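Local coordinates for putative lipoprotein YcdA (Bacillus subtilis subsp. subtilis str. 168, PDB 4R4G) that is of unknown function but is probably a membrane-anchored lipoprotein, with an Ig-like N-terminal domain joined through a kinked helix to an alpha/beta C-terminal domain, at residues S151-V156 with N175-D180. Sequence-based numbering, arbitrary orientation.
Sequences SAYVDV and NEIVND
Tyr-153 and Ile-177 meet where the terminal methyl CD1 of the isoleucine arrives at the rim of the phenol ring, near its plane, with Tyr-153 CE1 3.5 Å from Ile-177 CD1. The two side chains cross at about a right angle, and the methyl meets the ring at its edge rather than lying over a face. Ile-177 extends that far because its CG1 stands anti to the backbone N (chi1 -166°), carrying the longer branch toward helix 145-157. Three residues on from Tyr-153, and at the residue next to Ile-177, two shorter side chains meet where the two segments come nearest: Val-156 CB lies 4.2 Å from Val-178 CG2, and the same methyl is 3.8 Å from the carbonyl O of Val-156. The short side chains of valine suit a place where the CA atoms of Val-156 and Val-178 are 7.0 Å apart. The join is thus apolar and small, burying 160 Å² in all.

Phe-166 of helix 165-170 touches both sides: its ring packs edge-to-face with that of Tyr-153, and its side chain also touches Val-156 and Ile-177. A tyrosine suits this buried place, since its ring carbons pack against a methyl while its hydroxyl reaches the backbone N of Leu-309 in a weak hydrogen bond. Ile-177 further touches Met-311. Within the DUF5105 family region, the contact therefore joins helix 145-157 to the start of helix 174-192, with helix 165-170 packed against both and the chain just beyond strand 307-308 bordering the tyrosine and isoleucine.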
ATOM      1  N   SER A 151       2.261   8.114   0.604  1.00 68.25           N
ATOM      2  CA  SER A 151       3.448   8.965   0.580  1.00 68.12           C
ATOM      3  C   SER A 151       3.047  10.442   0.394  1.00 72.47           C
ATOM      4  O   SER A 151       3.671  11.299   1.026  1.00 75.16           O
ATOM      5  CB  SER A 151       4.407   8.512  -0.521  1.00 72.87           C
ATOM      6  OG  SER A 151       5.690   9.102  -0.394  1.00 88.84           O
ATOM      7  N   ALA A 152       1.997  10.735  -0.433  1.00 66.87           N
ATOM      8  CA  ALA A 152       1.467  12.097  -0.664  1.00 67.44           C
ATOM      9  C   ALA A 152       0.893  12.685   0.629  1.00 71.94           C
ATOM     10  O   ALA A 152       1.102  13.861   0.908  1.00 72.87           O
ATOM     11  CB  ALA A 152       0.397  12.079  -1.746  1.00 69.29           C
ATOM     12  N   TYR A 153       0.195  11.848   1.430  1.00 67.64           N
ATOM     13  CA  TYR A 153      -0.357  12.205   2.729  1.00 66.83           C
ATOM     14  C   TYR A 153       0.770  12.599   3.659  1.00 68.92           C
ATOM     15  O   TYR A 153       0.675  13.629   4.308  1.00 70.45           O
ATOM     16  CB  TYR A 153      -1.155  11.034   3.328  1.00 68.31           C
ATOM     17  CG  TYR A 153      -2.638  11.064   3.032  1.00 72.66           C
ATOM     18  CD1 TYR A 153      -3.519  11.760   3.852  1.00 75.86           C
ATOM     19  CD2 TYR A 153      -3.169  10.361   1.953  1.00 74.30           C
ATOM     20  CE1 TYR A 153      -4.888  11.761   3.606  1.00 79.21           C
ATOM     21  CE2 TYR A 153      -4.539  10.357   1.695  1.00 76.94           C
ATOM     22  CZ  TYR A 153      -5.394  11.066   2.519  1.00 87.74           C
ATOM     23  OH  TYR A 153      -6.741  11.079   2.258  1.00 93.48           O
ATOM     24  N   VAL A 154       1.859  11.813   3.687  1.00 63.21           N
ATOM     25  CA  VAL A 154       3.049  12.058   4.514  1.00 61.14           C
ATOM     26  C   VAL A 154       3.698  13.390   4.082  1.00 64.46           C
ATOM     27  O   VAL A 154       4.006  14.231   4.934  1.00 63.35           O
ATOM     28  CB  VAL A 154       4.037  10.851   4.480  1.00 62.70           C
ATOM     29  CG1 VAL A 154       5.382  11.199   5.116  1.00 62.94           C
ATOM     30  CG2 VAL A 154       3.433   9.653   5.189  1.00 60.97           C
ATOM     31  N   ASP A 155       3.820  13.606   2.772  1.00 62.00           N
ATOM     32  CA  ASP A 155       4.401  14.825   2.213  1.00 63.55           C
ATOM     33  C   ASP A 155       3.686  16.090   2.714  1.00 69.78           C
ATOM     34  O   ASP A 155       4.330  16.969   3.303  1.00 69.79           O
ATOM     35  CB  ASP A 155       4.356  14.770   0.677  1.00 66.38           C
ATOM     36  CG  ASP A 155       5.542  14.113  -0.003  1.00 74.75           C
ATOM     37  OD1 ASP A 155       6.334  13.434   0.692  1.00 74.26           O
ATOM     38  OD2 ASP A 155       5.693  14.297  -1.220  1.00 82.89           O
ATOM     39  N   VAL A 156       2.351  16.156   2.529  1.00 66.80           N
ATOM     40  CA  VAL A 156       1.559  17.328   2.901  1.00 66.96           C
ATOM     41  C   VAL A 156       1.387  17.466   4.418  1.00 70.13           C
ATOM     42  O   VAL A 156       1.494  18.590   4.910  1.00 72.95           O
ATOM     43  CB  VAL A 156       0.189  17.413   2.175  1.00 71.72           C
ATOM     44  CG1 VAL A 156       0.372  17.384   0.664  1.00 72.85           C
ATOM     45  CG2 VAL A 156      -0.772  16.321   2.620  1.00 70.65           C
ATOM     46  N   ASN A 175      -5.679  21.592   2.098  1.00 89.31           N
ATOM     47  CA  ASN A 175      -5.876  22.704   3.031  1.00 89.41           C
ATOM     48  C   ASN A 175      -6.683  22.289   4.264  1.00 91.50           C
ATOM     49  O   ASN A 175      -6.222  22.520   5.373  1.00 90.15           O
ATOM     50  CB  ASN A 175      -6.507  23.898   2.332  1.00 94.32           C
ATOM     51  CG  ASN A 175      -5.795  24.237   1.048  1.00127.94           C
ATOM     52  OD1 ASN A 175      -4.741  24.882   1.060  1.00113.87           O
ATOM     53  ND2 ASN A 175      -6.297  23.704  -0.075  1.00129.19           N
ATOM     54  N   GLU A 176      -7.807  21.599   4.080  1.00 88.80           N
ATOM     55  CA  GLU A 176      -8.656  21.149   5.183  1.00 89.32           C
ATOM     56  C   GLU A 176      -7.997  20.066   6.048  1.00 91.76           C
ATOM     57  O   GLU A 176      -8.018  20.198   7.270  1.00 90.94           O
ATOM     58  CB  GLU A 176      -9.997  20.629   4.644  1.00 93.24           C
ATOM     59  CG  GLU A 176     -11.146  20.707   5.631  1.00105.28           C
ATOM     60  CD  GLU A 176     -12.508  20.501   5.003  1.00124.04           C
ATOM     61  OE1 GLU A 176     -12.845  19.336   4.679  1.00114.92           O
ATOM     62  OE2 GLU A 176     -13.230  21.508   4.823  1.00114.29           O
ATOM     63  N   ILE A 177      -7.429  19.004   5.427  1.00 87.95           N
ATOM     64  CA  ILE A 177      -6.822  17.879   6.148  1.00 85.54           C
ATOM     65  C   ILE A 177      -5.575  18.325   6.920  1.00 83.98           C
ATOM     66  O   ILE A 177      -5.384  17.858   8.041  1.00 83.28           O
ATOM     67  CB  ILE A 177      -6.565  16.649   5.230  1.00 89.01           C
ATOM     68  CG1 ILE A 177      -6.253  15.389   6.052  1.00 88.79           C
ATOM     69  CG2 ILE A 177      -5.515  16.890   4.141  1.00 89.53           C
ATOM     70  CD1 ILE A 177      -6.755  14.152   5.434  1.00 97.43           C
ATOM     71  N   VAL A 178      -4.788  19.265   6.361  1.00 77.47           N
ATOM     72  CA  VAL A 178      -3.574  19.810   6.968  1.00 75.11           C
ATOM     73  C   VAL A 178      -3.934  20.707   8.170  1.00 81.99           C
ATOM     74  O   VAL A 178      -3.328  20.568   9.238  1.00 80.94           O
ATOM     75  CB  VAL A 178      -2.724  20.576   5.921  1.00 77.80           C
ATOM     76  CG1 VAL A 178      -1.631  21.413   6.581  1.00 76.52           C
ATOM     77  CG2 VAL A 178      -2.128  19.626   4.900  1.00 76.21           C
ATOM     78  N   ASN A 179      -4.899  21.633   7.993  1.00 80.98           N
ATOM     79  CA  ASN A 179      -5.335  22.531   9.058  1.00 82.15           C
ATOM     80  C   ASN A 179      -5.894  21.741  10.229  1.00 85.14           C
ATOM     81  O   ASN A 179      -5.561  22.034  11.381  1.00 83.08           O
ATOM     82  CB  ASN A 179      -6.355  23.544   8.542  1.00 89.12           C
ATOM     83  CG  ASN A 179      -5.714  24.739   7.882  1.00121.48           C
ATOM     84  OD1 ASN A 179      -4.971  24.627   6.895  1.00115.66           O
ATOM     85  ND2 ASN A 179      -5.972  25.914   8.426  1.00119.16           N
ATOM     86  N   ASP A 180      -6.692  20.704   9.933  1.00 83.52           N
ATOM     87  CA  ASP A 180      -7.243  19.834  10.967  1.00 84.79           C
ATOM     88  C   ASP A 180      -6.117  19.115  11.703  1.00 87.29           C
ATOM     89  O   ASP A 180      -6.129  19.085  12.937  1.00 87.15           O
ATOM     90  CB  ASP A 180      -8.241  18.824  10.377  1.00 88.32           C
ATOM     91  CG  ASP A 180      -9.588  19.394   9.943  1.00106.03           C
ATOM     92  OD1 ASP A 180      -9.870  20.593  10.253  1.00108.84           O
ATOM     93  OD2 ASP A 180     -10.364  18.648   9.305  1.00113.12           O
TER